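Local coordinates for protein SusD homolog (Bacteroides thetaiotaomicron VPI-5482, PDB 3IV0) that is of unknown function but probably binds glycans at the outer membrane for uptake by the cell, at residues W461-N466 against G475-W480. Numbering follows the deposited sequence.
Sequences WPIHRN and GLNLFW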
ATOM      1  N   TRP A 461       2.755  13.518  -6.836  1.00 11.07           N
ATOM      2  CA  TRP A 461       2.477  13.400  -8.257  1.00 10.82           C
ATOM      3  C   TRP A 461       1.948  14.715  -8.818  1.00 10.26           C
ATOM      4  O   TRP A 461       1.238  15.409  -8.146  1.00 11.35           O
ATOM      5  CB  TRP A 461       1.424  12.287  -8.498  1.00 10.88           C
ATOM      6  CG  TRP A 461       1.977  10.923  -8.397  1.00  9.66           C
ATOM      7  CD1 TRP A 461       2.371  10.285  -7.267  1.00 10.72           C
ATOM      8  CD2 TRP A 461       2.289  10.026  -9.485  1.00 10.94           C
ATOM      9  NE1 TRP A 461       2.853   9.044  -7.566  1.00 11.09           N
ATOM     10  CE2 TRP A 461       2.820   8.857  -8.923  1.00 11.55           C
ATOM     11  CE3 TRP A 461       2.109  10.086 -10.879  1.00 11.87           C
ATOM     12  CZ2 TRP A 461       3.237   7.783  -9.695  1.00 11.79           C
ATOM     13  CZ3 TRP A 461       2.513   9.045 -11.638  1.00 13.27           C
ATOM     14  CH2 TRP A 461       3.078   7.902 -11.057  1.00 11.63           C
ATOM     15  N   PRO A 462       2.264  15.003 -10.099  1.00 11.00           N
ATOM     16  CA  PRO A 462       1.538  16.057 -10.762  1.00 12.19           C
ATOM     17  C   PRO A 462       0.050  15.765 -10.753  1.00 11.23           C
ATOM     18  O   PRO A 462      -0.325  14.600 -10.820  1.00 12.55           O
ATOM     19  CB  PRO A 462       2.082  16.019 -12.200  1.00 13.94           C
ATOM     20  CG  PRO A 462       3.416  15.294 -12.102  1.00 13.57           C
ATOM     21  CD  PRO A 462       3.218  14.327 -10.987  1.00 12.96           C
ATOM     22  N   ILE A 463      -0.751  16.811 -10.701  1.00 11.79           N
ATOM     23  CA  ILE A 463      -2.206  16.707 -10.837  1.00 13.89           C
ATOM     24  C   ILE A 463      -2.553  16.963 -12.304  1.00 13.86           C
ATOM     25  O   ILE A 463      -2.229  18.022 -12.841  1.00 15.06           O
ATOM     26  CB  ILE A 463      -2.894  17.695  -9.922  1.00 14.10           C
ATOM     27  CG1 ILE A 463      -2.703  17.254  -8.463  1.00 14.94           C
ATOM     28  CG2 ILE A 463      -4.419  17.807 -10.243  1.00 13.44           C
ATOM     29  CD1 ILE A 463      -3.088  18.311  -7.427  1.00 15.29           C
ATOM     30  N   HIS A 464      -3.197  15.989 -12.941  1.00 14.07           N
ATOM     31  CA  HIS A 464      -3.601  16.117 -14.342  1.00 13.59           C
ATOM     32  C   HIS A 464      -4.627  17.222 -14.532  1.00 15.18           C
ATOM     33  O   HIS A 464      -5.476  17.467 -13.696  1.00 15.00           O
ATOM     34  CB  HIS A 464      -4.182  14.772 -14.767  1.00 14.56           C
ATOM     35  CG  HIS A 464      -4.360  14.611 -16.247  1.00 14.34           C
ATOM     36  ND1 HIS A 464      -5.456  15.100 -16.927  1.00 18.14           N
ATOM     37  CD2 HIS A 464      -3.566  14.019 -17.165  1.00 16.01           C
ATOM     38  CE1 HIS A 464      -5.331  14.789 -18.209  1.00 20.79           C
ATOM     39  NE2 HIS A 464      -4.196  14.130 -18.380  1.00 17.27           N
ATOM     40  N   ARG A 465      -4.554  17.880 -15.681  1.00 18.69           N
ATOM     41  CA  ARG A 465      -5.508  18.958 -15.996  1.00 21.06           C
ATOM     42  C   ARG A 465      -6.968  18.527 -15.924  1.00 17.42           C
ATOM     43  O   ARG A 465      -7.836  19.341 -15.654  1.00 18.56           O
ATOM     44  CB  ARG A 465      -5.191  19.534 -17.370  1.00 25.42           C
ATOM     45  CG  ARG A 465      -5.326  18.522 -18.478  1.00 29.82           C
ATOM     46  N   ASN A 466      -7.279  17.258 -16.150  1.00 17.56           N
ATOM     47  CA  ASN A 466      -8.654  16.817 -16.050  1.00 17.53           C
ATOM     48  C   ASN A 466      -9.254  17.122 -14.682  1.00 18.50           C
ATOM     49  O   ASN A 466     -10.465  17.342 -14.533  1.00 17.95           O
ATOM     50  CB  ASN A 466      -8.796  15.318 -16.367  1.00 20.19           C
ATOM     51  CG  ASN A 466      -8.475  14.976 -17.848  1.00 27.16           C
ATOM     52  OD1 ASN A 466      -8.263  15.864 -18.696  1.00 28.95           O
ATOM     53  ND2 ASN A 466      -8.385  13.679 -18.136  1.00 25.86           N
ATOM     54  N   GLY A 475      -5.907  24.018  -7.246  1.00 17.32           N
ATOM     55  CA  GLY A 475      -4.602  24.437  -7.695  1.00 17.42           C
ATOM     56  C   GLY A 475      -3.703  23.227  -7.927  1.00 17.24           C
ATOM     57  O   GLY A 475      -3.894  22.160  -7.314  1.00 16.43           O
ATOM     58  N   LEU A 476      -2.740  23.351  -8.829  1.00 18.18           N
ATOM     59  CA  LEU A 476      -1.919  22.203  -9.154  1.00 17.29           C
ATOM     60  C   LEU A 476      -0.805  21.953  -8.131  1.00 16.11           C
ATOM     61  O   LEU A 476      -0.631  22.711  -7.175  1.00 16.46           O
ATOM     62  CB  LEU A 476      -1.340  22.350 -10.557  1.00 21.80           C
ATOM     63  CG  LEU A 476      -2.398  22.357 -11.675  1.00 22.98           C
ATOM     64  CD1 LEU A 476      -1.711  22.550 -12.994  1.00 29.30           C
ATOM     65  CD2 LEU A 476      -3.253  21.099 -11.699  1.00 27.23           C
ATOM     66  N   ASN A 477      -0.065  20.867  -8.337  1.00 13.48           N
ATOM     67  CA  ASN A 477       1.130  20.616  -7.549  1.00 12.83           C
ATOM     68  C   ASN A 477       2.280  21.351  -8.237  1.00 13.95           C
ATOM     69  O   ASN A 477       2.775  20.956  -9.285  1.00 14.39           O
ATOM     70  CB  ASN A 477       1.369  19.116  -7.340  1.00 12.50           C
ATOM     71  CG  ASN A 477       0.569  18.570  -6.172  1.00 12.55           C
ATOM     72  OD1 ASN A 477       0.267  19.307  -5.234  1.00 12.17           O
ATOM     73  ND2 ASN A 477       0.226  17.273  -6.218  1.00 10.64           N
ATOM     74  N   LEU A 478       2.655  22.473  -7.638  1.00 14.84           N
ATOM     75  CA  LEU A 478       3.420  23.497  -8.334  1.00 17.60           C
ATOM     76  C   LEU A 478       4.858  23.145  -8.597  1.00 15.81           C
ATOM     77  O   LEU A 478       5.497  23.723  -9.499  1.00 18.30           O
ATOM     78  CB  LEU A 478       3.331  24.811  -7.580  1.00 18.96           C
ATOM     79  CG  LEU A 478       1.896  25.337  -7.458  1.00 23.18           C
ATOM     80  CD1 LEU A 478       1.868  26.641  -6.700  1.00 30.63           C
ATOM     81  CD2 LEU A 478       1.294  25.506  -8.855  1.00 25.75           C
ATOM     82  N   PHE A 479       5.418  22.168  -7.879  1.00 15.24           N
ATOM     83  CA  PHE A 479       6.768  21.777  -8.205  1.00 15.34           C
ATOM     84  C   PHE A 479       6.873  21.344  -9.666  1.00 15.03           C
ATOM     85  O   PHE A 479       7.938  21.440 -10.282  1.00 16.62           O
ATOM     86  CB  PHE A 479       7.271  20.646  -7.303  1.00 14.56           C
ATOM     87  CG  PHE A 479       8.716  20.298  -7.540  1.00 14.52           C
ATOM     88  CD1 PHE A 479       9.723  21.130  -7.063  1.00 15.43           C
ATOM     89  CD2 PHE A 479       9.092  19.194  -8.256  1.00 16.59           C
ATOM     90  CE1 PHE A 479      11.033  20.828  -7.294  1.00 15.11           C
ATOM     91  CE2 PHE A 479      10.422  18.894  -8.477  1.00 15.88           C
ATOM     92  CZ  PHE A 479      11.398  19.749  -8.002  1.00 15.72           C
ATOM     93  N   TRP A 480       5.789  20.795 -10.196  1.00 14.63           N
ATOM     94  CA  TRP A 480       5.799  20.221 -11.549  1.00 15.31           C
ATOM     95  C   TRP A 480       5.342  21.225 -12.607  1.00 18.93           C
ATOM     96  O   TRP A 480       5.212  20.846 -13.760  1.00 24.69           O
ATOM     97  CB  TRP A 480       4.916  18.965 -11.574  1.00 14.80           C
ATOM     98  CG  TRP A 480       5.288  18.043 -10.475  1.00 13.56           C
ATOM     99  CD1 TRP A 480       4.534  17.734  -9.401  1.00 12.80           C
ATOM    100  CD2 TRP A 480       6.513  17.328 -10.348  1.00 12.83           C
ATOM    101  NE1 TRP A 480       5.227  16.876  -8.591  1.00 12.19           N
ATOM    102  CE2 TRP A 480       6.455  16.611  -9.140  1.00 12.76           C
ATOM    103  CE3 TRP A 480       7.683  17.236 -11.124  1.00 13.23           C
ATOM    104  CZ2 TRP A 480       7.518  15.807  -8.692  1.00 13.56           C
ATOM    105  CZ3 TRP A 480       8.716  16.471 -10.676  1.00 14.52           C
ATOM    106  CH2 TRP A 480       8.638  15.753  -9.485  1.00 13.99           C
TER
HETATM  107  O   HOH W   1       0.934  19.350 -10.792  1.00 18.73           O
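Ile463 and Leu476 touch where the two loop segments run close, their CA atoms 5.8 Å apart, and the CA atoms of Pro462 and Asn477 are neighbours at 5.6 Å. No direct backbone hydrogen bond is made across the pair. A water stands in instead: it accepts from Ile463 N and donates to Asn477 O. The amide of Asn477 supplies the direct link. Its ND2 donates to Trp461 O at 2.9 Å, with an N-H...O angle of 165°, and the oxygen lies close to the amide plane. CG of Asn477 sits beside its own backbone N (chi1 -84°), which turns the amide in toward Trp461 O. ND2 also donates to Phe142 O of helix 117-142, while OD1 accepts from Arg159. With alanine in place of Asn477, Trp461 O and Phe142 O would probably lose their common donor, and Arg159 one of its acceptors. In this SusD-family chain the contact brings the C-terminal end back against the loop before helix 466-470. Both segments also meet helix 73-79, where Pro462 touches Arg77 and Trp480 touches Met73. Pro462 lies over one face of the Trp480 indole. Its CG is 3.9 Å from the centroid of the five-membered ring, 20° off the normal, a CH-pi contact. Phe479 CD2 lies over the opposite face, offset toward the rim. Trp480 O accepts from Arg77. Farther along, Ile463 CG2 meets Leu476 CD2 at 3.8 Å. The other branch of Ile463 runs across the Asn477 amide, with CD1 3.7 Å from ND2.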